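Local coordinates for protein induced by osmotic stress (Scheffersomyces stipitis, PDB 5YWN) that acts as an NADP-dependent haloketone reductase of the dihydroflavonol-4-reductase subfamily, probably with cinnamyl-alcohol dehydrogenase activity, at residues P98-T103 with K167-R172; L78-P83 with V121-V126; K277-L282 with S325-L330. The protein carries 1 engineered substitution. One frame throughout, in Å; residues are numbered along the deposited sequence.

Contact 1: residues P98-T103 with K167-R172. With NAP (NADP nicotinamide-adenine-dinucleotide phosphate), chain B.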
loop_
_atom_site.group_PDB
_atom_site.type_symbol
_atom_site.label_atom_id
_atom_site.label_comp_id
_atom_site.label_asym_id
_atom_site.label_seq_id
_atom_site.Cartn_x
_atom_site.Cartn_y
_atom_site.Cartn_z
ATOM N N PRO A 98 15.003 4.135 -6.656
ATOM C CA PRO A 98 14.696 3.000 -5.794
ATOM C C PRO A 98 13.423 2.293 -6.179
ATOM O O PRO A 98 13.427 1.136 -6.092
ATOM C CB PRO A 98 14.545 3.628 -4.443
ATOM C CG PRO A 98 15.373 4.800 -4.494
ATOM C CD PRO A 98 15.191 5.337 -5.863
ATOM N N ALA A 99 12.381 2.993 -6.555
ATOM C CA ALA A 99 11.232 2.317 -7.018
ATOM C C ALA A 99 11.451 1.563 -8.327
ATOM O O ALA A 99 11.152 0.434 -8.413
ATOM C CB ALA A 99 10.113 3.303 -7.179
ATOM N N ILE A 100 11.943 2.247 -9.342
ATOM C CA ILE A 100 12.087 1.667 -10.641
ATOM C C ILE A 100 13.214 0.628 -10.778
ATOM O O ILE A 100 12.989 -0.444 -11.176
ATOM C CB ILE A 100 12.281 2.771 -11.692
ATOM C CG1 ILE A 100 11.090 3.713 -11.736
ATOM C CG2 ILE A 100 12.512 2.185 -13.062
ATOM C CD1 ILE A 100 11.387 4.969 -12.466
ATOM N N ASN A 101 14.414 1.006 -10.440
ATOM C CA ASN A 101 15.513 0.091 -10.388
ATOM C C ASN A 101 15.355 -1.002 -9.344
ATOM O O ASN A 101 15.577 -2.115 -9.622
ATOM C CB ASN A 101 16.823 0.820 -10.241
ATOM C CG ASN A 101 17.308 1.404 -11.549
ATOM O OD1 ASN A 101 16.629 1.395 -12.527
ATOM N ND2 ASN A 101 18.465 1.914 -11.536
ATOM N N GLY A 102 14.882 -0.643 -8.183
ATOM C CA GLY A 102 14.646 -1.609 -7.162
ATOM C C GLY A 102 13.665 -2.671 -7.642
ATOM O O GLY A 102 13.887 -3.809 -7.410
ATOM N N THR A 103 12.613 -2.271 -8.315
ATOM C CA THR A 103 11.682 -3.204 -8.870
ATOM C C THR A 103 12.269 -4.103 -10.000
ATOM O O THR A 103 12.134 -5.250 -9.963
ATOM C CB THR A 103 10.351 -2.531 -9.271
ATOM O OG1 THR A 103 9.693 -2.017 -8.125
ATOM C CG2 THR A 103 9.493 -3.442 -9.945
ATOM N N LYS A 167 5.747 5.146 -9.163
ATOM C CA LYS A 167 4.813 4.074 -9.281
ATOM C C LYS A 167 4.474 3.647 -10.713
ATOM O O LYS A 167 4.516 2.521 -11.021
ATOM C CB LYS A 167 3.575 4.323 -8.418
ATOM C CG LYS A 167 3.810 4.742 -7.005
ATOM C CD LYS A 167 4.587 3.758 -6.194
ATOM C CE LYS A 167 3.964 2.418 -6.217
ATOM N NZ LYS A 167 4.573 1.495 -5.261
ATOM N N GLN A 168 4.206 4.603 -11.573
ATOM C CA GLN A 168 3.890 4.321 -12.922
ATOM C C GLN A 168 5.026 3.597 -13.625
ATOM O O GLN A 168 4.790 2.649 -14.227
ATOM C CB GLN A 168 3.620 5.626 -13.662
ATOM C CG GLN A 168 3.220 5.479 -15.108
ATOM C CD GLN A 168 3.523 6.681 -15.996
ATOM O OE1 GLN A 168 3.724 6.529 -17.162
ATOM N NE2 GLN A 168 3.523 7.855 -15.435
ATOM N N PHE A 169 6.232 4.104 -13.514
ATOM C CA PHE A 169 7.407 3.519 -14.129
ATOM C C PHE A 169 7.883 2.157 -13.600
ATOM O O PHE A 169 8.202 1.317 -14.339
ATOM C CB PHE A 169 8.518 4.545 -14.339
ATOM C CG PHE A 169 8.086 5.681 -15.195
ATOM C CD1 PHE A 169 7.861 5.502 -16.508
ATOM C CD2 PHE A 169 7.795 6.877 -14.656
ATOM C CE1 PHE A 169 7.385 6.526 -17.290
ATOM C CE2 PHE A 169 7.311 7.902 -15.418
ATOM C CZ PHE A 169 7.106 7.725 -16.732
ATOM N N ALA A 170 7.846 1.994 -12.311
ATOM C CA ALA A 170 8.108 0.717 -11.736
ATOM C C ALA A 170 7.110 -0.324 -12.191
ATOM O O ALA A 170 7.517 -1.316 -12.613
ATOM C CB ALA A 170 8.148 0.802 -10.255
ATOM N N GLU A 171 5.824 -0.027 -12.173
ATOM C CA GLU A 171 4.811 -0.950 -12.638
ATOM C C GLU A 171 4.929 -1.317 -14.122
ATOM O O GLU A 171 4.860 -2.443 -14.454
ATOM C CB GLU A 171 3.386 -0.519 -12.293
ATOM C CG GLU A 171 2.361 -1.647 -12.418
ATOM C CD GLU A 171 0.889 -1.274 -12.478
ATOM O OE1 GLU A 171 0.475 -0.268 -11.980
ATOM O OE2 GLU A 171 0.165 -2.050 -13.052
ATOM N N ARG A 172 5.180 -0.332 -14.959
ATOM C CA ARG A 172 5.439 -0.551 -16.355
ATOM C C ARG A 172 6.677 -1.458 -16.530
ATOM O O ARG A 172 6.662 -2.333 -17.285
ATOM C CB ARG A 172 5.640 0.758 -17.077
ATOM C CG ARG A 172 4.402 1.568 -17.404
ATOM C CD ARG A 172 4.803 2.813 -18.155
ATOM N NE ARG A 172 3.797 3.825 -18.323
ATOM C CZ ARG A 172 2.797 3.763 -19.171
ATOM N NH1 ARG A 172 1.958 4.747 -19.255
ATOM N NH2 ARG A 172 2.640 2.744 -19.937
HETATM P PA NAP B . 5.247 3.138 4.402
HETATM O O1A NAP B . 4.383 2.798 5.592
HETATM O O2A NAP B . 6.272 4.242 4.506
HETATM O O5B NAP B . 5.998 1.796 3.925
HETATM C C5B NAP B . 7.186 1.872 3.140
HETATM C C4B NAP B . 8.163 0.788 3.577
HETATM O O4B NAP B . 9.081 0.498 2.518
HETATM C C3B NAP B . 8.973 1.222 4.789
HETATM O O3B NAP B . 8.733 0.349 5.898
HETATM C C2B NAP B . 10.429 1.168 4.370
HETATM O O2B NAP B . 11.159 0.264 5.194
HETATM C C1B NAP B . 10.438 0.705 2.921
HETATM N N9A NAP B . 11.074 1.734 2.061
HETATM C C8A NAP B . 10.595 2.972 1.834
HETATM N N7A NAP B . 11.420 3.659 1.001
HETATM C C5A NAP B . 12.449 2.853 0.683
HETATM C C6A NAP B . 13.668 2.951 -0.151
HETATM N N6A NAP B . 13.961 4.085 -0.833
HETATM N N1A NAP B . 14.480 1.871 -0.208
HETATM C C2A NAP B . 14.208 0.734 0.462
HETATM N N3A NAP B . 13.118 0.583 1.236
HETATM C C4A NAP B . 12.217 1.584 1.386
HETATM O O3 NAP B . 4.281 3.462 3.155
HETATM P PN NAP B . 2.861 2.720 3.007
HETATM O O1N NAP B . 1.772 3.764 3.069
HETATM O O2N NAP B . 2.837 1.550 3.963
HETATM O O5D NAP B . 2.920 2.141 1.506
HETATM C C5D NAP B . 3.172 0.757 1.273
HETATM C C4D NAP B . 3.228 0.486 -0.226
HETATM O O4D NAP B . 1.910 0.517 -0.783
HETATM C C3D NAP B . 4.067 1.525 -0.956
HETATM O O3D NAP B . 5.212 0.917 -1.560
HETATM C C2D NAP B . 3.165 2.135 -2.009
HETATM O O2D NAP B . 3.717 1.956 -3.317
HETATM C C1D NAP B . 1.826 1.424 -1.887
HETATM N N1N NAP B . 0.753 2.400 -1.669
HETATM C C2N NAP B . 0.404 2.733 -0.419
HETATM C C3N NAP B . -0.609 3.657 -0.189
HETATM C C7N NAP B . -0.995 4.023 1.213
HETATM O O7N NAP B . -1.698 5.002 1.403
HETATM N N7N NAP B . -0.558 3.266 2.218
HETATM C C4N NAP B . -1.260 4.237 -1.268
HETATM C C5N NAP B . -0.879 3.876 -2.552
HETATM C C6N NAP B . 0.140 2.947 -2.727
HETATM P P2B NAP B . 11.879 0.782 6.538
HETATM O O1X NAP B . 13.024 -0.183 6.733
HETATM O O2X NAP B . 12.302 2.192 6.204
HETATM O O3X NAP B . 10.799 0.688 7.589
#
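Ala99, Ile100 and Thr103 meet Phe169 and Ala170 in a buried, nearly parallel helix-helix packing, between helices 91-113 and 159-181 on one side of the central parallel sheet. The axes of the two short segments come within 8.1 Å and make an angle of 11°. The closest backbone point pairs Ile100 with Ala170, their CA atoms 4.2 Å apart, a spacing that the small methyl of Ala170 permits. That methyl points at the other helix and sits between two residues one turn apart: its CB lies 3.5 Å from Ala99 O and 3.9 Å from Thr103 OG1. The oxygen it leans on is itself well occupied, since Ala99 O accepts both Thr103 N and, at 2.9 Å, Thr103 OG1. Placing OG1 beside its own backbone N (chi1 -64°) lets Thr103 fold back onto the preceding turn, while Thr103 OG1 is also hydrogen-bonded to His79 NE2 on strand 74-79 of the sheet. Toward the outer side, Ile100 and Phe169 run alongside each other in the same direction, and Ile100 CD1 rests 3.5 Å from Phe169 CB. Gln168 CD lies over one face of the Phe169 ring, displaced toward its rim. That amide is held in turn by Arg172, whose NE and NH1 both reach Gln168 OE1: NE comes in the carbonyl plane on a lone pair at 2.9 Å, NH1 from above that plane. On the coenzyme side, Lys167 NZ is hydrogen-bonded to Thr123 O and approaches the nicotinamide ribose, at a modelled separation too short to trust, while Pro98 borders the adenine amino group. Here the two helices flank the seven-stranded parallel sheet of a Rossmann fold, and Tyr163 with Lys167 matches the Tyr-X-X-X-Lys motif of short-chain dehydrogenases/reductases.

Contact 2: residues L78-P83 with V121-V126. With NAP (NADP nicotinamide-adenine-dinucleotide phosphate), chain B.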
loop_
_atom_site.group_PDB
_atom_site.type_symbol
_atom_site.label_atom_id
_atom_site.label_comp_id
_atom_site.label_asym_id
_atom_site.label_seq_id
_atom_site.Cartn_x
_atom_site.Cartn_y
_atom_site.Cartn_z
ATOM N N LEU A 78 6.020 -10.917 -2.568
ATOM C CA LEU A 78 5.279 -9.689 -2.559
ATOM C C LEU A 78 6.225 -8.497 -2.396
ATOM O O LEU A 78 6.784 -8.272 -1.349
ATOM C CB LEU A 78 4.233 -9.741 -1.501
ATOM C CG LEU A 78 3.493 -11.059 -1.321
ATOM C CD1 LEU A 78 2.566 -11.067 -0.153
ATOM C CD2 LEU A 78 2.743 -11.419 -2.558
ATOM N N HIS A 79 6.390 -7.760 -3.469
ATOM C CA HIS A 79 7.207 -6.579 -3.489
ATOM C C HIS A 79 6.409 -5.325 -3.129
ATOM O O HIS A 79 5.702 -4.781 -3.924
ATOM C CB HIS A 79 7.852 -6.430 -4.847
ATOM C CG HIS A 79 8.801 -5.282 -4.946
ATOM N ND1 HIS A 79 9.610 -4.902 -3.919
ATOM C CD2 HIS A 79 9.069 -4.437 -5.959
ATOM C CE1 HIS A 79 10.340 -3.880 -4.295
ATOM N NE2 HIS A 79 10.034 -3.584 -5.529
ATOM N N THR A 80 6.527 -4.922 -1.893
ATOM C CA THR A 80 5.793 -3.787 -1.374
ATOM C C THR A 80 6.621 -2.539 -1.026
ATOM O O THR A 80 6.110 -1.480 -0.965
ATOM C CB THR A 80 4.959 -4.171 -0.131
ATOM O OG1 THR A 80 5.791 -4.233 0.994
ATOM C CG2 THR A 80 4.260 -5.489 -0.281
ATOM N N ALA A 81 7.892 -2.723 -0.793
ATOM C CA ALA A 81 8.742 -1.632 -0.459
ATOM C C ALA A 81 8.891 -0.613 -1.577
ATOM O O ALA A 81 9.156 -0.939 -2.667
ATOM C CB ALA A 81 10.091 -2.130 -0.012
ATOM N N SER A 82 8.670 0.632 -1.229
ATOM C CA SER A 82 8.840 1.761 -2.083
ATOM C C SER A 82 9.027 3.015 -1.257
ATOM O O SER A 82 8.475 3.133 -0.218
ATOM C CB SER A 82 7.598 1.974 -2.925
ATOM O OG SER A 82 7.913 2.230 -4.221
ATOM N N PRO A 83 9.731 3.995 -1.784
ATOM C CA PRO A 83 9.788 5.291 -1.130
ATOM C C PRO A 83 8.438 5.943 -1.067
ATOM O O PRO A 83 7.630 5.888 -1.948
ATOM C CB PRO A 83 10.707 6.091 -1.992
ATOM C CG PRO A 83 11.374 5.155 -2.870
ATOM C CD PRO A 83 10.516 3.973 -2.994
ATOM N N VAL A 121 3.647 -10.450 -6.739
ATOM C CA VAL A 121 2.700 -9.374 -6.651
ATOM C C VAL A 121 3.452 -8.087 -6.419
ATOM O O VAL A 121 4.212 -7.974 -5.504
ATOM C CB VAL A 121 1.679 -9.556 -5.521
ATOM C CG1 VAL A 121 0.645 -8.477 -5.526
ATOM C CG2 VAL A 121 1.086 -10.905 -5.489
ATOM N N TYR A 122 3.211 -7.120 -7.264
ATOM C CA TYR A 122 3.784 -5.834 -7.077
ATOM C C TYR A 122 2.753 -4.864 -6.501
ATOM O O TYR A 122 1.700 -4.741 -7.010
ATOM C CB TYR A 122 4.338 -5.297 -8.372
ATOM C CG TYR A 122 4.838 -3.909 -8.255
ATOM C CD1 TYR A 122 5.930 -3.631 -7.485
ATOM C CD2 TYR A 122 4.183 -2.872 -8.841
ATOM C CE1 TYR A 122 6.396 -2.378 -7.342
ATOM C CE2 TYR A 122 4.632 -1.608 -8.707
ATOM C CZ TYR A 122 5.737 -1.374 -7.933
ATOM O OH TYR A 122 6.182 -0.161 -7.754
ATOM N N THR A 123 3.113 -4.182 -5.439
ATOM C CA THR A 123 2.247 -3.203 -4.840
ATOM C C THR A 123 2.417 -1.854 -5.600
ATOM O O THR A 123 3.329 -1.162 -5.420
ATOM C CB THR A 123 2.486 -2.975 -3.328
ATOM O OG1 THR A 123 2.528 -4.176 -2.611
ATOM C CG2 THR A 123 1.435 -2.040 -2.738
ATOM N N SER A 124 1.470 -1.563 -6.447
ATOM C CA SER A 124 1.468 -0.340 -7.195
ATOM C C SER A 124 0.607 0.684 -6.463
ATOM O O SER A 124 0.620 0.722 -5.283
ATOM C CB SER A 124 1.004 -0.551 -8.624
ATOM O OG SER A 124 1.347 0.473 -9.472
ATOM N N SER A 125 -0.059 1.536 -7.218
ATOM C CA SER A 125 -0.924 2.558 -6.714
ATOM C C SER A 125 -1.841 3.146 -7.777
ATOM O O SER A 125 -1.544 3.115 -8.917
ATOM C CB SER A 125 -0.110 3.670 -6.076
ATOM O OG SER A 125 -0.881 4.743 -5.732
ATOM N N VAL A 126 -2.881 3.813 -7.338
ATOM C CA VAL A 126 -3.736 4.543 -8.233
ATOM C C VAL A 126 -2.955 5.621 -8.985
ATOM O O VAL A 126 -3.305 5.935 -10.027
ATOM C CB VAL A 126 -4.962 5.165 -7.542
ATOM C CG1 VAL A 126 -4.585 6.317 -6.659
ATOM C CG2 VAL A 126 -6.031 5.499 -8.551
HETATM P PA NAP B . 5.247 3.138 4.402
HETATM O O1A NAP B . 4.383 2.798 5.592
HETATM O O2A NAP B . 6.272 4.242 4.506
HETATM O O5B NAP B . 5.998 1.796 3.925
HETATM C C5B NAP B . 7.186 1.872 3.140
HETATM C C4B NAP B . 8.163 0.788 3.577
HETATM O O4B NAP B . 9.081 0.498 2.518
HETATM C C3B NAP B . 8.973 1.222 4.789
HETATM O O3B NAP B . 8.733 0.349 5.898
HETATM C C2B NAP B . 10.429 1.168 4.370
HETATM O O2B NAP B . 11.159 0.264 5.194
HETATM C C1B NAP B . 10.438 0.705 2.921
HETATM N N9A NAP B . 11.074 1.734 2.061
HETATM C C8A NAP B . 10.595 2.972 1.834
HETATM N N7A NAP B . 11.420 3.659 1.001
HETATM C C5A NAP B . 12.449 2.853 0.683
HETATM C C6A NAP B . 13.668 2.951 -0.151
HETATM N N6A NAP B . 13.961 4.085 -0.833
HETATM N N1A NAP B . 14.480 1.871 -0.208
HETATM C C2A NAP B . 14.208 0.734 0.462
HETATM N N3A NAP B . 13.118 0.583 1.236
HETATM C C4A NAP B . 12.217 1.584 1.386
HETATM O O3 NAP B . 4.281 3.462 3.155
HETATM P PN NAP B . 2.861 2.720 3.007
HETATM O O1N NAP B . 1.772 3.764 3.069
HETATM O O2N NAP B . 2.837 1.550 3.963
HETATM O O5D NAP B . 2.920 2.141 1.506
HETATM C C5D NAP B . 3.172 0.757 1.273
HETATM C C4D NAP B . 3.228 0.486 -0.226
HETATM O O4D NAP B . 1.910 0.517 -0.783
HETATM C C3D NAP B . 4.067 1.525 -0.956
HETATM O O3D NAP B . 5.212 0.917 -1.560
HETATM C C2D NAP B . 3.165 2.135 -2.009
HETATM O O2D NAP B . 3.717 1.956 -3.317
HETATM C C1D NAP B . 1.826 1.424 -1.887
HETATM N N1N NAP B . 0.753 2.400 -1.669
HETATM C C2N NAP B . 0.404 2.733 -0.419
HETATM C C3N NAP B . -0.609 3.657 -0.189
HETATM C C7N NAP B . -0.995 4.023 1.213
HETATM O O7N NAP B . -1.698 5.002 1.403
HETATM N N7N NAP B . -0.558 3.266 2.218
HETATM C C4N NAP B . -1.260 4.237 -1.268
HETATM C C5N NAP B . -0.879 3.876 -2.552
HETATM C C6N NAP B . 0.140 2.947 -2.727
HETATM P P2B NAP B . 11.879 0.782 6.538
HETATM O O1X NAP B . 13.024 -0.183 6.733
HETATM O O2X NAP B . 12.302 2.192 6.204
HETATM O O3X NAP B . 10.799 0.688 7.589
#
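His79, Val121 and Thr123 join two parallel strands just where both run out into the coenzyme pocket. His79 is held by its backbone on both sides of its CA: its N donates to Val121 O at 3.0 Å, and its O accepts Thr123 N at 3.1 Å in an almost straight bond (171°). With CG anti to the backbone N (chi1 -176°), the His79 ring runs alongside Tyr122 and brings CD2 to the edge of the phenol, 3.6 Å from Tyr122 CD1; its ND1 is hydrogen-bonded to Ser8 OG. Val121 faces the other way, its CG2 pressed tightly against Leu78 CD2 at 3.4 Å. Thr123 OG1 meets the methyl of Thr80 and is hydrogen-bonded to His245, while Thr123 CG2 touches the nicotinamide ribose at NAP O4D. Thr80 O accepts NAP O3D at 2.6 Å, and beyond it Pro83, packed on Pro98 of helix 91-113, abuts the adenine amino nitrogen N6A with its CG at 3.5 Å. A glycine in place of Pro83 would probably open a gap beside that amino group and Pro98, leaving the adenine freer to shift. The pair lies inside the sheet, between strands 4-7 and 186-192; helices 13-24 and 238-250 pack on the Leu78 and Val121 face, helices 91-113 and 159-181 on the His79 and Tyr122 face.

Contact 3: residues K277-L282 with S325-L330; sequences KNFPQL and SIKQVL
The Phe279 ring reaches across to helix 318-332 and lies obliquely against Ile326, which sets one methyl over its face. Ile326 CG2 stands 3.5 Å from the ring centroid and 20° off the ring normal, a CH-pi contact. It is displaced toward the outer end of the ring, where CZ of Phe279 comes within 3.3 Å of it. The branch that does the touching is CG2, anti to the backbone N, while CG1 lies beside that nitrogen (chi1 -69°). One turn further on, Leu330 also crosses the phenyl obliquely, its CD1 3.5 Å from Phe279 CD1. Between these two in sequence, Lys327 borders the ring differently: its CG lies in the ring plane, at the edge, 4.0 Å from Phe279 CE1. Of the lysine side chain it is thus the aliphatic root that meets the phenyl. Gln281 adds a looser touch at the margin, with NE2 4.3 Å from Leu330 CD1. The backbones stand well apart: the nearest CA atoms, of Phe279 and Ile326, are 8.8 Å from each other, and the phenyl bridges the interval. Phe279 is the first residue to leave helical backbone angles after helix 268-278. A backbone hydrogen bond of 2.8 Å from Leu282 N to Phe279 O closes the chain into a turn directly after it. Around this, Val216 of helix 211-217 packs on Ile326, and Leu220 on both Leu282 and Val329. Asn278, just before the phenylalanine, is hydrogen-bonded to Glu319, a further tie to helix 318-332. Between the two segments themselves the contact is apolar packing and CH-pi, without hydrogen bonds, so their cohesion rests on the fit of one aromatic ring against a helix flank, with the exposed Gln281 and Lys327 at the margin of the contact.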
loop_
_atom_site.group_PDB
_atom_site.type_symbol
_atom_site.label_atom_id
_atom_site.label_comp_id
_atom_site.label_asym_id
_atom_site.label_seq_id
_atom_site.Cartn_x
_atom_site.Cartn_y
_atom_site.Cartn_z
ATOM N N LYS A 277 -19.428 11.453 16.202
ATOM C CA LYS A 277 -20.444 10.503 16.598
ATOM C C LYS A 277 -19.935 9.304 17.396
ATOM O O LYS A 277 -20.460 8.970 18.370
ATOM C CB LYS A 277 -21.185 10.015 15.387
ATOM C CG LYS A 277 -22.025 11.054 14.691
ATOM C CD LYS A 277 -22.667 10.482 13.450
ATOM C CE LYS A 277 -23.760 11.368 12.899
ATOM N NZ LYS A 277 -23.225 12.558 12.285
ATOM N N ASN A 278 -18.889 8.690 16.918
ATOM C CA ASN A 278 -18.193 7.610 17.556
ATOM C C ASN A 278 -17.417 7.866 18.825
ATOM O O ASN A 278 -17.359 7.034 19.622
ATOM C CB ASN A 278 -17.412 6.793 16.543
ATOM C CG ASN A 278 -18.309 6.101 15.572
ATOM O OD1 ASN A 278 -18.846 5.090 15.859
ATOM N ND2 ASN A 278 -18.510 6.697 14.454
ATOM N N PHE A 279 -16.823 9.033 18.947
ATOM C CA PHE A 279 -16.016 9.410 20.079
ATOM C C PHE A 279 -16.523 10.736 20.652
ATOM O O PHE A 279 -15.905 11.751 20.619
ATOM C CB PHE A 279 -14.547 9.439 19.726
ATOM C CG PHE A 279 -14.080 8.221 19.032
ATOM C CD1 PHE A 279 -13.646 7.155 19.735
ATOM C CD2 PHE A 279 -14.125 8.134 17.669
ATOM C CE1 PHE A 279 -13.237 6.021 19.102
ATOM C CE2 PHE A 279 -13.706 7.009 17.021
ATOM C CZ PHE A 279 -13.276 5.945 17.741
ATOM N N PRO A 280 -17.717 10.683 21.202
ATOM C CA PRO A 280 -18.425 11.864 21.650
ATOM C C PRO A 280 -17.777 12.592 22.825
ATOM O O PRO A 280 -18.069 13.706 23.014
ATOM C CB PRO A 280 -19.818 11.357 21.955
ATOM C CG PRO A 280 -19.663 9.948 22.235
ATOM C CD PRO A 280 -18.483 9.469 21.479
ATOM N N GLN A 281 -16.883 11.946 23.534
ATOM C CA GLN A 281 -16.032 12.587 24.477
ATOM C C GLN A 281 -15.075 13.554 23.839
ATOM O O GLN A 281 -14.589 14.369 24.481
ATOM C CB GLN A 281 -15.305 11.612 25.386
ATOM C CG GLN A 281 -14.138 10.865 24.794
ATOM C CD GLN A 281 -14.569 9.720 23.932
ATOM O OE1 GLN A 281 -15.631 9.715 23.434
ATOM N NE2 GLN A 281 -13.714 8.780 23.746
ATOM N N LEU A 282 -14.815 13.417 22.561
ATOM C CA LEU A 282 -13.938 14.330 21.840
ATOM C C LEU A 282 -14.641 15.514 21.173
ATOM O O LEU A 282 -14.018 16.374 20.592
ATOM C CB LEU A 282 -13.125 13.582 20.811
ATOM C CG LEU A 282 -12.336 12.357 21.195
ATOM C CD1 LEU A 282 -11.689 11.715 20.002
ATOM C CD2 LEU A 282 -11.343 12.634 22.283
ATOM N N SER A 325 -9.394 2.598 13.345
ATOM C CA SER A 325 -8.120 3.255 13.410
ATOM C C SER A 325 -7.978 4.138 14.667
ATOM O O SER A 325 -7.004 4.098 15.332
ATOM C CB SER A 325 -7.830 4.003 12.099
ATOM O OG SER A 325 -6.626 4.694 12.116
ATOM N N ILE A 326 -9.012 4.912 14.952
ATOM C CA ILE A 326 -9.083 5.756 16.116
ATOM C C ILE A 326 -9.124 5.021 17.443
ATOM O O ILE A 326 -8.478 5.414 18.335
ATOM C CB ILE A 326 -10.186 6.807 15.986
ATOM C CG1 ILE A 326 -9.786 7.809 14.929
ATOM C CG2 ILE A 326 -10.414 7.555 17.280
ATOM C CD1 ILE A 326 -10.905 8.304 14.142
ATOM N N LYS A 327 -9.877 3.947 17.512
ATOM C CA LYS A 327 -9.979 3.146 18.715
ATOM C C LYS A 327 -8.600 2.669 19.078
ATOM O O LYS A 327 -8.243 2.743 20.187
ATOM C CB LYS A 327 -10.856 1.938 18.513
ATOM C CG LYS A 327 -12.279 2.177 18.853
ATOM C CD LYS A 327 -13.189 0.966 18.730
ATOM C CE LYS A 327 -14.637 1.366 18.924
ATOM N NZ LYS A 327 -15.621 0.574 18.128
ATOM N N GLN A 328 -7.816 2.246 18.099
ATOM C CA GLN A 328 -6.476 1.830 18.373
ATOM C C GLN A 328 -5.586 2.916 18.941
ATOM O O GLN A 328 -4.875 2.672 19.850
ATOM C CB GLN A 328 -5.821 1.252 17.143
ATOM C CG GLN A 328 -4.440 0.709 17.389
ATOM C CD GLN A 328 -3.876 -0.026 16.216
ATOM O OE1 GLN A 328 -3.805 0.494 15.149
ATOM N NE2 GLN A 328 -3.463 -1.240 16.441
ATOM N N VAL A 329 -5.622 4.092 18.372
ATOM C CA VAL A 329 -4.810 5.168 18.840
ATOM C C VAL A 329 -5.209 5.566 20.271
ATOM O O VAL A 329 -4.390 5.834 21.068
ATOM C CB VAL A 329 -4.816 6.374 17.891
ATOM C CG1 VAL A 329 -4.136 7.571 18.547
ATOM C CG2 VAL A 329 -4.153 6.020 16.586
ATOM N N LEU A 330 -6.482 5.570 20.545
ATOM C CA LEU A 330 -6.959 5.849 21.886
ATOM C C LEU A 330 -6.498 4.787 22.883
ATOM O O LEU A 330 -6.071 5.107 23.937
ATOM C CB LEU A 330 -8.454 6.034 21.937
ATOM C CG LEU A 330 -9.017 7.194 21.168
ATOM C CD1 LEU A 330 -10.486 7.326 21.298
ATOM C CD2 LEU A 330 -8.360 8.471 21.520
#

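Overall arrangement
Contacts 1 and 2 belong to one unit, while contact 3 stands apart. Helix 91-113 of contact 1 is the crossover between the two strands of contact 2, forming a beta-alpha-beta unit; the segments of the two contacts alternate along the chain, and both touch NADP. They meet directly, Glu171 reaching Ser124 and Ala170 lying on Tyr122. Contact 2, near the centre of the chain, is buried and held by backbone hydrogen bonds; contact 1, also buried, packs Ala170 against a helix turn and Ile100 beside Phe169, without hydrogen bonds between the segments. Contact 3, its centre about 30 Å from that of contact 2, is partly exposed, joins later elements and relies on one aromatic ring.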